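Local structure of ectoine dioxygenase (Sphingopyxis alaskensis, 4MHR) at residues Asn272-Arg277 and Pro298-Val303; Leu127-Tyr132 and Arg166-Ser171; Glu102-Ser107 and His134-Asn139; Arg112-Ala117 and Ala267-Asn272; Asp28-Ser33 and Ala48-Gly53. The protein catalyses the iron(II)- and 2-oxoglutarate-dependent hydroxylation of L-ectoine to 5-hydroxyectoine, a compatible solute that protects cells against osmotic stress. All coordinates share one frame; numbering follows the deposited sequence.

Interaction 1: residues Asn272-Arg277 and Pro298-Val303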
# COMPACT_ATOMS: atom_id res chain seq x y z
N ASN A 272 4.31 -3.06 8.42
CA ASN A 272 5.61 -3.71 8.41
C ASN A 272 5.79 -4.63 9.64
O ASN A 272 5.29 -4.35 10.68
CB ASN A 272 6.73 -2.67 8.34
CG ASN A 272 8.10 -3.31 8.00
OD1 ASN A 272 8.21 -4.35 7.33
ND2 ASN A 272 9.17 -2.64 8.42
N ALA A 273 6.52 -5.74 9.49
CA ALA A 273 6.82 -6.58 10.64
C ALA A 273 7.76 -5.78 11.57
O ALA A 273 8.71 -5.10 11.10
CB ALA A 273 7.51 -7.89 10.18
N VAL A 274 7.51 -5.85 12.86
CA VAL A 274 8.44 -5.17 13.84
C VAL A 274 9.90 -5.65 13.73
O VAL A 274 10.78 -4.85 13.89
CB VAL A 274 7.94 -5.23 15.31
CG1 VAL A 274 6.58 -4.58 15.49
CG2 VAL A 274 7.87 -6.69 15.78
N SER A 275 10.13 -6.92 13.37
CA SER A 275 11.45 -7.48 13.10
C SER A 275 12.10 -7.00 11.76
O SER A 275 13.28 -7.14 11.55
CB SER A 275 11.41 -9.04 13.15
OG SER A 275 10.60 -9.57 12.12
N ASN A 276 11.35 -6.38 10.87
CA ASN A 276 11.91 -5.82 9.62
C ASN A 276 12.13 -4.31 9.72
O ASN A 276 11.88 -3.58 8.78
CB ASN A 276 10.90 -6.12 8.52
CG ASN A 276 11.45 -5.90 7.14
OD1 ASN A 276 12.62 -6.14 6.86
ND2 ASN A 276 10.60 -5.43 6.23
N ARG A 277 12.48 -3.83 10.91
CA ARG A 277 12.51 -2.39 11.19
C ARG A 277 13.63 -1.75 10.37
O ARG A 277 14.57 -2.38 10.00
CB ARG A 277 12.66 -2.09 12.70
CG ARG A 277 14.11 -2.00 13.15
CD ARG A 277 14.32 -2.28 14.64
NE ARG A 277 15.20 -1.28 15.27
CZ ARG A 277 16.46 -1.01 14.89
NH1 ARG A 277 17.04 -1.65 13.88
NH2 ARG A 277 17.14 -0.07 15.53
N PRO A 298 10.37 0.55 16.56
CA PRO A 298 8.94 0.85 16.59
C PRO A 298 8.24 -0.19 17.46
O PRO A 298 8.65 -1.34 17.46
CB PRO A 298 8.54 0.67 15.13
CG PRO A 298 9.42 -0.46 14.67
CD PRO A 298 10.68 -0.42 15.49
N ALA A 299 7.20 0.22 18.19
CA ALA A 299 6.44 -0.69 19.03
C ALA A 299 5.29 -1.27 18.21
O ALA A 299 4.83 -0.66 17.25
CB ALA A 299 5.89 0.02 20.25
N ALA A 300 4.82 -2.42 18.66
CA ALA A 300 3.77 -3.18 18.01
C ALA A 300 2.43 -2.46 18.09
O ALA A 300 2.03 -1.94 19.14
CB ALA A 300 3.67 -4.57 18.64
N LEU A 301 1.75 -2.40 16.95
CA LEU A 301 0.38 -2.00 16.88
C LEU A 301 -0.51 -2.85 17.81
O LEU A 301 -0.41 -4.06 17.83
CB LEU A 301 -0.07 -2.13 15.44
CG LEU A 301 -1.44 -1.63 15.08
CD1 LEU A 301 -1.58 -0.10 15.27
CD2 LEU A 301 -1.66 -2.03 13.63
N ARG A 302 -1.37 -2.23 18.60
CA ARG A 302 -2.29 -3.00 19.49
C ARG A 302 -3.54 -3.21 18.69
O ARG A 302 -4.01 -2.26 18.15
CB ARG A 302 -2.63 -2.16 20.74
CG ARG A 302 -3.57 -2.81 21.72
CD ARG A 302 -4.74 -1.90 22.02
NE ARG A 302 -5.33 -2.11 23.34
CZ ARG A 302 -6.15 -3.11 23.64
NH1 ARG A 302 -6.50 -4.01 22.72
NH2 ARG A 302 -6.62 -3.21 24.88
N VAL A 303 -4.06 -4.43 18.60
CA VAL A 303 -5.22 -4.71 17.80
C VAL A 303 -6.54 -4.42 18.52
O VAL A 303 -6.73 -4.86 19.65
CB VAL A 303 -5.21 -6.19 17.34
CG1 VAL A 303 -6.43 -6.52 16.49
CG2 VAL A 303 -3.91 -6.48 16.61
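V274 and A300 meet through carbon alone, and the contact across the two segments is mainly apolar, with no polar pair bonded across it. The CG1 methyl of V274 comes within 4.0 Å of A300 CA and 4.3 Å of A300 CB, lying beside the extended backbone. With CG1 set opposite the carbonyl carbon (chi1 -59°), V274 sends this branch toward residues 298-303, and a small alanine suits a place where the valine methyl must come close to the backbone. R277 contributes the aliphatic root of its side chain: CB rests 3.8 Å from P298 CD, the arginine chain crossing the proline ring at about a right angle. P298 is poorly ordered, so this end is the less certain one.

The hydrogen bonds that hold the turn lie within residues 272-277 and shape the surface that the loop meets. N276 N bonds to A273 O at 2.9 Å, closing a type I beta turn with V274 and S275 at its corners. Two asparagines brace it: N276 ND2 reaches N272 OD1 at 2.8 Å, in the carbonyl plane and on a lone pair, while N272 ND2 bonds to N276 O at 2.9 Å from well above the carbonyl plane. Y132 packs against both V274 and P298 and joins the two sides. The arrangement is a beta turn at the end of a core strand, 264-273, of the cupin fold, covered by a C-terminal loop.

Interaction 2: residues Leu127-Tyr132 and Arg166-Ser171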
# COMPACT_ATOMS: atom_id res chain seq x y z
N LEU A 127 2.51 -11.48 7.52
CA LEU A 127 3.88 -11.07 7.86
C LEU A 127 4.58 -11.92 8.98
O LEU A 127 5.81 -11.81 9.21
CB LEU A 127 3.92 -9.59 8.15
CG LEU A 127 3.38 -8.68 7.06
CD1 LEU A 127 3.44 -7.20 7.43
CD2 LEU A 127 4.16 -8.96 5.80
N GLY A 128 3.84 -12.84 9.55
CA GLY A 128 4.32 -13.78 10.57
C GLY A 128 4.94 -13.09 11.74
O GLY A 128 5.99 -13.43 12.10
N ASP A 129 4.33 -12.03 12.25
CA ASP A 129 5.00 -11.19 13.25
C ASP A 129 3.99 -10.20 13.80
O ASP A 129 2.96 -9.99 13.22
CB ASP A 129 6.17 -10.41 12.60
CG ASP A 129 7.27 -9.94 13.62
OD1 ASP A 129 7.07 -10.18 14.81
OD2 ASP A 129 8.30 -9.33 13.21
N GLU A 130 4.28 -9.60 14.94
CA GLU A 130 3.67 -8.31 15.28
C GLU A 130 4.03 -7.23 14.23
O GLU A 130 5.11 -7.27 13.59
CB GLU A 130 4.16 -7.88 16.70
CG GLU A 130 3.76 -8.88 17.83
CD GLU A 130 2.29 -9.22 17.82
OE1 GLU A 130 1.41 -8.34 17.52
OE2 GLU A 130 1.99 -10.42 18.00
N VAL A 131 3.18 -6.24 14.09
CA VAL A 131 3.34 -5.25 13.00
C VAL A 131 3.22 -3.82 13.49
O VAL A 131 2.68 -3.57 14.57
CB VAL A 131 2.25 -5.45 11.92
CG1 VAL A 131 2.43 -6.75 11.23
CG2 VAL A 131 0.87 -5.42 12.54
N TYR A 132 3.68 -2.88 12.70
CA TYR A 132 3.47 -1.48 13.00
C TYR A 132 3.24 -0.78 11.66
O TYR A 132 3.41 -1.39 10.57
CB TYR A 132 4.68 -0.92 13.78
CG TYR A 132 5.90 -0.74 12.90
CD1 TYR A 132 6.71 -1.82 12.57
CD2 TYR A 132 6.20 0.46 12.37
CE1 TYR A 132 7.78 -1.66 11.76
CE2 TYR A 132 7.30 0.63 11.51
CZ TYR A 132 8.07 -0.43 11.24
OH TYR A 132 9.16 -0.35 10.40
N ARG A 166 14.15 -6.16 4.19
CA ARG A 166 13.60 -7.42 3.68
C ARG A 166 12.16 -7.20 3.13
O ARG A 166 11.45 -6.32 3.57
CB ARG A 166 13.57 -8.51 4.74
CG ARG A 166 14.90 -8.90 5.37
CD ARG A 166 15.74 -9.64 4.37
NE ARG A 166 16.59 -10.46 5.11
CZ ARG A 166 16.45 -11.76 5.36
NH1 ARG A 166 15.49 -12.52 4.86
NH2 ARG A 166 17.35 -12.28 6.14
N MET A 167 11.71 -8.10 2.26
CA MET A 167 10.32 -8.02 1.75
C MET A 167 9.40 -8.65 2.75
O MET A 167 9.12 -9.83 2.65
CB MET A 167 10.21 -8.71 0.39
CG MET A 167 11.08 -8.00 -0.67
SD MET A 167 10.84 -8.91 -2.17
CE MET A 167 12.00 -8.05 -3.23
N ARG A 168 9.01 -7.88 3.75
CA ARG A 168 8.18 -8.36 4.84
C ARG A 168 7.24 -7.25 5.32
O ARG A 168 7.02 -6.96 6.51
CB ARG A 168 9.02 -9.02 5.95
CG ARG A 168 8.11 -9.49 7.06
CD ARG A 168 8.06 -10.74 7.87
NE ARG A 168 9.14 -11.06 8.65
CZ ARG A 168 9.30 -12.00 9.63
NH1 ARG A 168 8.41 -12.70 10.31
NH2 ARG A 168 10.54 -12.17 9.99
N ALA A 169 6.66 -6.58 4.31
CA ALA A 169 5.69 -5.52 4.50
C ALA A 169 4.59 -5.66 3.50
O ALA A 169 4.76 -6.24 2.41
CB ALA A 169 6.33 -4.12 4.38
N LEU A 170 3.43 -5.11 3.83
CA LEU A 170 2.35 -5.08 2.87
C LEU A 170 1.51 -3.84 2.96
O LEU A 170 1.49 -3.13 4.03
CB LEU A 170 1.47 -6.28 3.03
CG LEU A 170 0.76 -6.49 4.32
CD1 LEU A 170 -0.52 -5.71 4.38
CD2 LEU A 170 0.36 -7.94 4.35
N SER A 171 0.83 -3.54 1.86
CA SER A 171 -0.07 -2.38 1.83
C SER A 171 -1.51 -2.81 1.77
O SER A 171 -1.87 -3.84 1.14
CB SER A 171 0.23 -1.52 0.62
OG SER A 171 1.60 -1.15 0.71
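L127 lies along the backbone of R168 and A169, while the arginine folds back over the C-terminal end of helix 117-127. The CD2 methyl of L127 stands 3.6 Å from R168 C. L127 CG is 4.1 Å from L170 CD2, and the two leucine side chains cross obliquely, branched chains filling a buried corner between helix and strand. R168 starts with CG opposite its backbone N (chi1 179°) and then bends at chi2 and chi3, which turns the guanidinium toward the last carbonyls of the helix. L127 O lies at the guanidinium edge, in its plane, 3.0 Å from R168 NH1 with an N-H...O angle of 156°; the carbonyl is modelled too close to the arginine chain, so the exact geometry of this bond is doubtful. G128 O is 3.1 Å from R168 NH1. D129 OD2 lies over one face of the R168 guanidinium, 4.4 Å from NH1, near in charge but beyond a salt bridge, and is hydrogen-bonded to S275. G128 ends the helix in a Schellman motif with positive phi, a conformation easy for glycine. A leucine in place of R168 would probably leave D129 without a nearby positive charge and take a possible donor from the helix end. A cation at the C-terminal, negative end of the helix dipole, beside a carboxylate, is likely to be electrostatically stabilised.

Interaction 3: residues Glu102-Ser107 and His134-Asn139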
# COMPACT_ATOMS: atom_id res chain seq x y z
N GLU A 102 0.55 10.12 7.21
CA GLU A 102 0.44 9.98 8.67
C GLU A 102 -0.98 10.07 9.17
O GLU A 102 -1.26 10.49 10.33
CB GLU A 102 1.34 11.00 9.39
CG GLU A 102 2.81 10.73 9.23
CD GLU A 102 3.19 9.52 10.10
OE1 GLU A 102 3.07 9.63 11.34
OE2 GLU A 102 3.52 8.43 9.55
N ILE A 103 -1.93 9.65 8.36
CA ILE A 103 -3.30 9.70 8.84
C ILE A 103 -3.59 8.83 10.04
O ILE A 103 -4.51 9.11 10.81
CB ILE A 103 -4.37 9.33 7.81
CG1 ILE A 103 -4.06 8.00 7.11
CG2 ILE A 103 -4.56 10.44 6.82
CD1 ILE A 103 -5.23 7.55 6.25
N HIS A 104 -2.83 7.77 10.18
CA HIS A 104 -3.03 6.89 11.30
C HIS A 104 -2.58 7.59 12.59
O HIS A 104 -3.02 7.20 13.65
CB HIS A 104 -2.24 5.58 11.09
CG HIS A 104 -0.76 5.75 11.24
ND1 HIS A 104 0.01 6.43 10.33
CD2 HIS A 104 0.08 5.37 12.22
CE1 HIS A 104 1.27 6.43 10.72
NE2 HIS A 104 1.34 5.78 11.86
N ALA A 105 -1.71 8.60 12.49
CA ALA A 105 -1.22 9.33 13.67
C ALA A 105 -2.07 10.59 13.93
O ALA A 105 -2.22 10.94 15.06
CB ALA A 105 0.24 9.69 13.53
N GLN A 106 -2.71 11.18 12.91
CA GLN A 106 -3.40 12.45 13.04
C GLN A 106 -4.89 12.34 13.18
O GLN A 106 -5.53 13.30 13.54
CB GLN A 106 -3.11 13.28 11.80
CG GLN A 106 -1.63 13.55 11.57
CD GLN A 106 -1.39 14.51 10.44
OE1 GLN A 106 -1.28 14.14 9.23
NE2 GLN A 106 -1.29 15.77 10.78
N SER A 107 -5.48 11.18 12.86
CA SER A 107 -6.92 11.01 12.82
C SER A 107 -7.27 9.78 13.69
O SER A 107 -6.77 8.68 13.42
CB SER A 107 -7.41 10.73 11.39
OG SER A 107 -8.77 10.30 11.39
N HIS A 134 4.22 1.50 8.91
CA HIS A 134 5.42 2.11 8.30
C HIS A 134 5.05 3.49 7.68
O HIS A 134 5.83 4.41 7.67
CB HIS A 134 6.01 1.16 7.24
CG HIS A 134 6.95 1.79 6.26
ND1 HIS A 134 8.28 2.06 6.54
CD2 HIS A 134 6.77 2.12 4.96
CE1 HIS A 134 8.87 2.54 5.46
NE2 HIS A 134 7.98 2.59 4.49
N GLN A 135 3.86 3.59 7.13
CA GLN A 135 3.43 4.79 6.42
C GLN A 135 1.96 4.64 6.28
O GLN A 135 1.47 3.52 6.11
CB GLN A 135 4.03 4.80 5.02
CG GLN A 135 3.57 5.97 4.16
CD GLN A 135 4.04 5.80 2.73
OE1 GLN A 135 3.27 5.35 1.84
NE2 GLN A 135 5.30 6.08 2.51
N SER A 136 1.24 5.75 6.25
CA SER A 136 -0.18 5.79 5.90
C SER A 136 -0.50 7.01 5.05
O SER A 136 0.25 8.02 5.08
CB SER A 136 -1.06 5.78 7.13
OG SER A 136 -0.97 6.97 7.90
N ARG A 137 -1.57 6.94 4.26
CA ARG A 137 -1.93 8.13 3.43
C ARG A 137 -3.38 8.06 3.15
O ARG A 137 -3.87 6.97 2.85
CB ARG A 137 -1.35 8.16 2.02
CG ARG A 137 0.05 7.81 1.76
CD ARG A 137 0.22 7.38 0.29
NE ARG A 137 0.03 8.48 -0.63
CZ ARG A 137 0.87 8.82 -1.61
NH1 ARG A 137 1.99 8.15 -1.84
NH2 ARG A 137 0.56 9.86 -2.38
N LEU A 138 -4.01 9.23 3.16
CA LEU A 138 -5.36 9.41 2.63
C LEU A 138 -5.17 10.09 1.28
O LEU A 138 -4.51 11.16 1.15
CB LEU A 138 -6.26 10.18 3.56
CG LEU A 138 -7.61 10.62 2.95
CD1 LEU A 138 -8.47 9.51 2.42
CD2 LEU A 138 -8.40 11.49 3.91
N ASN A 139 -5.65 9.40 0.26
CA ASN A 139 -5.53 9.85 -1.13
C ASN A 139 -6.86 10.24 -1.75
O ASN A 139 -7.86 9.55 -1.54
CB ASN A 139 -4.97 8.74 -1.98
CG ASN A 139 -3.62 8.29 -1.51
OD1 ASN A 139 -3.36 7.09 -1.25
ND2 ASN A 139 -2.72 9.25 -1.40
O HOH W 1 2.94 7.98 6.97
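S136 and H104 form the polar centre of a compact contact between the short helix 103-106 and strand 131-141, past its corner at H134. S136 OG sits at the imidazole edge, in the ring plane, 2.7 Å from H104 ND1, in a hydrogen bond in which either atom could be the donor. A serine fits because its short side chain, with OG between the backbone N and the carbonyl carbon (chi1 68°), slips under the first turn of the helix, where I103 CG1 also approaches S136 OG to 3.4 Å. The apolar part is packed just as closely: I103 CG2 touches L138 CB at 3.7 Å, the two side chains crossing at about a right angle, and I103 CD1 lies 3.6 Å from R137 C. Helix 63-78 presses on L138 as well.

The other side is looser and holds one bound water. E102 N bonds to S136 O at 3.0 Å, the donor 48° above the carbonyl plane. The water beside this bond accepts from S136 N at 2.9 Å and lies 2.7 Å from E102 OE2, joining strand and carboxylate indirectly. The remaining carboxylate oxygen, OE1, forms a salt bridge with R294. Strand amide, glutamate and water thus share one polar network, and the R294 salt bridge probably helps keep the buried carboxylate ionised, while the serine ties the strand next to the ectoine-binding Q135 to the helix.

Interaction 4: residues Arg112-Ala117 and Ala267-Asn272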
# COMPACT_ATOMS: atom_id res chain seq x y z
N ARG A 112 -7.89 4.01 14.45
CA ARG A 112 -8.75 2.91 14.81
C ARG A 112 -8.96 1.94 13.62
O ARG A 112 -9.03 0.74 13.83
CB ARG A 112 -10.10 3.44 15.30
CG ARG A 112 -11.09 2.41 15.80
CD ARG A 112 -10.54 1.40 16.83
NE ARG A 112 -11.59 0.41 17.09
CZ ARG A 112 -11.89 -0.63 16.31
NH1 ARG A 112 -11.19 -0.87 15.17
NH2 ARG A 112 -12.88 -1.45 16.64
N LEU A 113 -9.14 2.48 12.41
CA LEU A 113 -9.16 1.62 11.20
C LEU A 113 -7.87 0.77 11.13
O LEU A 113 -7.92 -0.44 11.01
CB LEU A 113 -9.38 2.45 9.95
CG LEU A 113 -9.30 1.72 8.61
CD1 LEU A 113 -10.45 0.75 8.49
CD2 LEU A 113 -9.36 2.72 7.50
N ALA A 114 -6.71 1.41 11.30
CA ALA A 114 -5.48 0.75 11.11
C ALA A 114 -5.34 -0.38 12.08
O ALA A 114 -4.76 -1.45 11.74
CB ALA A 114 -4.32 1.72 11.25
N ALA A 115 -5.86 -0.18 13.30
CA ALA A 115 -5.72 -1.17 14.40
C ALA A 115 -6.76 -2.24 14.33
O ALA A 115 -6.74 -3.20 15.10
CB ALA A 115 -5.78 -0.46 15.81
N ASP A 116 -7.76 -2.08 13.48
CA ASP A 116 -8.85 -3.01 13.53
C ASP A 116 -8.41 -4.45 13.15
O ASP A 116 -7.66 -4.68 12.19
CB ASP A 116 -9.93 -2.53 12.58
CG ASP A 116 -11.21 -3.30 12.73
OD1 ASP A 116 -12.05 -2.78 13.50
OD2 ASP A 116 -11.41 -4.36 12.07
N ALA A 117 -8.88 -5.40 13.92
CA ALA A 117 -8.54 -6.80 13.76
C ALA A 117 -8.80 -7.33 12.33
O ALA A 117 -8.05 -8.17 11.83
CB ALA A 117 -9.35 -7.62 14.74
N ALA A 267 -7.94 5.10 1.67
CA ALA A 267 -7.00 5.12 2.77
C ALA A 267 -5.98 3.99 2.54
O ALA A 267 -6.36 2.82 2.40
CB ALA A 267 -7.77 4.93 4.07
N PHE A 268 -4.70 4.32 2.52
CA PHE A 268 -3.61 3.43 2.23
C PHE A 268 -2.85 3.21 3.55
O PHE A 268 -2.29 4.17 4.08
CB PHE A 268 -2.76 4.10 1.17
CG PHE A 268 -1.55 3.34 0.73
CD1 PHE A 268 -1.68 2.25 -0.13
CD2 PHE A 268 -0.25 3.83 1.01
CE1 PHE A 268 -0.55 1.59 -0.59
CE2 PHE A 268 0.88 3.17 0.52
CZ PHE A 268 0.73 2.03 -0.27
N LEU A 269 -2.79 1.97 4.02
CA LEU A 269 -2.07 1.62 5.26
C LEU A 269 -0.94 0.66 4.94
O LEU A 269 -1.19 -0.36 4.33
CB LEU A 269 -3.05 0.98 6.23
CG LEU A 269 -4.28 1.80 6.61
CD1 LEU A 269 -5.29 1.01 7.41
CD2 LEU A 269 -3.83 3.00 7.44
N VAL A 270 0.30 1.00 5.30
CA VAL A 270 1.41 0.11 5.14
C VAL A 270 1.78 -0.52 6.47
O VAL A 270 2.23 0.16 7.41
CB VAL A 270 2.64 0.80 4.52
CG1 VAL A 270 3.78 -0.18 4.30
CG2 VAL A 270 2.26 1.50 3.20
N TYR A 271 1.66 -1.85 6.53
CA TYR A 271 2.03 -2.65 7.72
C TYR A 271 3.41 -3.23 7.48
O TYR A 271 3.68 -3.81 6.41
CB TYR A 271 0.99 -3.76 7.95
CG TYR A 271 -0.39 -3.31 8.29
CD1 TYR A 271 -0.79 -3.18 9.64
CD2 TYR A 271 -1.31 -2.99 7.31
CE1 TYR A 271 -2.11 -2.78 9.96
CE2 TYR A 271 -2.61 -2.55 7.64
CZ TYR A 271 -2.98 -2.41 8.96
OH TYR A 271 -4.24 -2.01 9.28
N ASN A 272 4.31 -3.06 8.42
CA ASN A 272 5.61 -3.71 8.41
C ASN A 272 5.79 -4.63 9.64
O ASN A 272 5.29 -4.35 10.68
CB ASN A 272 6.73 -2.67 8.34
CG ASN A 272 8.10 -3.31 8.00
OD1 ASN A 272 8.21 -4.35 7.33
ND2 ASN A 272 9.17 -2.64 8.42
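Y271 and A114 make the one hydrogen bond across this contact, and it is short: Y271 OH donates to A114 O at 2.6 Å. The hydroxyl approaches in the carbonyl plane, on a lone pair, with a C=O...O angle of 122°, and the acceptor lies at the edge of the ring and in its plane. A chi1 of -65° lays the tyrosine ring beside the backbone N and carries it up to the last turn of the helix, and its length lets a strand residue reach a backbone oxygen there.

Apolar contacts fill the rest. L269 CD1 lies 3.7 Å from A114 CA, and both of its methyls are 4.0 Å from A114 CB, an alanine being small enough for the leucine to come right up to the helix. L113 flanks it, with CG 4.2 Å from L269 CD1.

A charged pair bolts the helix end internally. R112 NH1 forms a salt bridge to D116 OD1 at 2.7 Å, on the anti lone pair of that oxygen, while OD2 of the same aspartate forms a salt bridge with R118. D116 also caps the start of helix 117-127.

The strand 264-273 runs in the main sheet between strands 131-141 and 169-175. A267, L269 and Y271 face helix 108-115, and L119 of helix 117-127 packs against L113, L269 and Y271 alike, so two consecutive helices cover this face.

Interaction 5: residues Asp28-Ser33 and Ala48-Gly53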
# COMPACT_ATOMS: atom_id res chain seq x y z
N ASP A 28 12.91 -13.69 0.07
CA ASP A 28 12.06 -13.70 1.29
C ASP A 28 10.77 -14.47 1.00
O ASP A 28 10.32 -14.48 -0.13
CB ASP A 28 11.65 -12.26 1.62
CG ASP A 28 12.79 -11.46 2.22
OD1 ASP A 28 13.21 -11.83 3.35
OD2 ASP A 28 13.23 -10.48 1.57
N PRO A 29 10.15 -15.09 2.01
CA PRO A 29 8.80 -15.57 1.77
C PRO A 29 7.80 -14.46 1.33
O PRO A 29 8.05 -13.26 1.53
CB PRO A 29 8.37 -16.15 3.11
CG PRO A 29 9.59 -16.36 3.86
CD PRO A 29 10.57 -15.29 3.39
N VAL A 30 6.70 -14.87 0.74
CA VAL A 30 5.54 -13.99 0.50
C VAL A 30 4.58 -14.05 1.72
O VAL A 30 4.20 -13.04 2.28
CB VAL A 30 4.86 -14.24 -0.84
CG1 VAL A 30 3.79 -13.21 -1.17
CG2 VAL A 30 5.86 -14.22 -2.02
N VAL A 31 4.15 -15.26 2.07
CA VAL A 31 3.31 -15.49 3.24
C VAL A 31 4.32 -16.01 4.30
O VAL A 31 4.99 -17.04 4.14
CB VAL A 31 2.23 -16.53 2.97
CG1 VAL A 31 1.51 -16.95 4.24
CG2 VAL A 31 1.28 -16.01 1.92
N HIS A 32 4.41 -15.30 5.40
CA HIS A 32 5.43 -15.57 6.41
C HIS A 32 4.96 -16.45 7.60
O HIS A 32 5.60 -16.50 8.69
CB HIS A 32 5.94 -14.25 6.93
CG HIS A 32 6.79 -13.46 5.98
ND1 HIS A 32 6.27 -12.69 4.96
CD2 HIS A 32 8.13 -13.32 5.91
CE1 HIS A 32 7.26 -12.06 4.33
NE2 HIS A 32 8.40 -12.43 4.90
N SER A 33 3.82 -17.10 7.42
CA SER A 33 3.26 -17.97 8.50
C SER A 33 2.87 -19.27 7.86
O SER A 33 2.44 -19.26 6.70
CB SER A 33 1.97 -17.37 9.14
OG SER A 33 2.23 -16.16 9.89
N ALA A 48 -3.45 -17.71 -2.82
CA ALA A 48 -3.62 -16.62 -3.79
C ALA A 48 -2.67 -15.41 -3.52
O ALA A 48 -2.09 -14.86 -4.48
CB ALA A 48 -5.05 -16.16 -3.82
N PHE A 49 -2.55 -14.99 -2.26
CA PHE A 49 -1.64 -13.89 -1.88
C PHE A 49 -0.21 -14.26 -2.23
O PHE A 49 0.54 -13.47 -2.83
CB PHE A 49 -1.70 -13.51 -0.38
CG PHE A 49 -0.92 -12.23 -0.06
CD1 PHE A 49 0.34 -12.29 0.53
CD2 PHE A 49 -1.45 -10.98 -0.43
CE1 PHE A 49 1.05 -11.09 0.77
CE2 PHE A 49 -0.76 -9.81 -0.18
CZ PHE A 49 0.49 -9.87 0.43
N ASP A 50 0.17 -15.48 -1.89
CA ASP A 50 1.50 -15.99 -2.19
C ASP A 50 1.77 -16.02 -3.70
O ASP A 50 2.78 -15.56 -4.12
CB ASP A 50 1.67 -17.40 -1.59
CG ASP A 50 3.09 -17.82 -1.56
OD1 ASP A 50 3.76 -17.67 -0.50
OD2 ASP A 50 3.51 -18.26 -2.61
N ARG A 51 0.83 -16.51 -4.50
CA ARG A 51 1.08 -16.72 -5.92
C ARG A 51 0.91 -15.37 -6.69
O ARG A 51 1.73 -14.99 -7.54
CB ARG A 51 0.10 -17.79 -6.43
CG ARG A 51 -0.07 -17.95 -7.94
CD ARG A 51 -1.24 -18.95 -8.28
NE ARG A 51 -2.61 -18.48 -7.92
CZ ARG A 51 -3.42 -19.00 -6.96
NH1 ARG A 51 -3.08 -20.03 -6.19
NH2 ARG A 51 -4.60 -18.45 -6.74
N ASP A 52 -0.16 -14.66 -6.36
CA ASP A 52 -0.43 -13.41 -7.07
C ASP A 52 0.16 -12.16 -6.50
O ASP A 52 0.29 -11.19 -7.26
CB ASP A 52 -1.91 -13.16 -7.23
CG ASP A 52 -2.60 -14.26 -8.09
OD1 ASP A 52 -1.92 -15.00 -8.81
OD2 ASP A 52 -3.81 -14.37 -8.00
N GLY A 53 0.46 -12.15 -5.19
CA GLY A 53 0.89 -10.91 -4.52
C GLY A 53 -0.12 -9.90 -4.06
O GLY A 53 0.26 -8.79 -3.60
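In the cupin fold of this dioxygenase, helix 43-52 leads into the edge strand 54-57 of the main sheet, and the N-terminal loop 28-33 lies against the last turns of that helix. V30 and V31 both pack on F49 and D50. V30 CG1 lies 4.0 Å from F49 CD1, obliquely to the ring, and 3.7 Å from F49 O. V31 CG2 reaches the same ring from its edge, near the plane, 4.1 Å from F49 CD1. Beta-branched residues suit this place, since their methyls lie close to the backbone and fill the space beside the helix without needing a long side chain. The ring is directed to the valines by CG standing opposite the backbone N (chi1 -171°), and it is also packed against L126 and I55. An alanine at F49 would probably open a gap beside V30 CG1 and V31 CG2 and take away the ring they pack against.

D50 brings its polar end to a mixed position. D50 OD1 is 3.6 Å from V30 CB, whereas OD2 forms a salt bridge with R194, which also packs on V30. The backbone oxygen of D50 accepts from H193 as well. The side chains of V31 and D50 cross at about a right angle, with V31 CG2 3.8 Å from D50 CB.

Overall arrangement
Interactions 1, 2 and 4 meet round strand 264-273: L170 O probably accepts from Y271 N at 2.8 Å and Y132 O from N272 N at 2.9 Å, and L301 N makes a probable hydrogen bond to V131 O at 2.8 Å. Interaction 3 joins the same sheet, with R137 O probably bonded to F268 N, and its centre lies about 9 Å from that of interaction 4. Interaction 5 is farther out, tied to interaction 2 by the salt bridge of R166 NH1 to D28 OD1 at 2.8 Å, and about 25 Å from interaction 3 between centres. The substrate site is nearest to interactions 2 and 3: Q135 binds ectoine, and A169 lies about 4 Å from W158 between side chains.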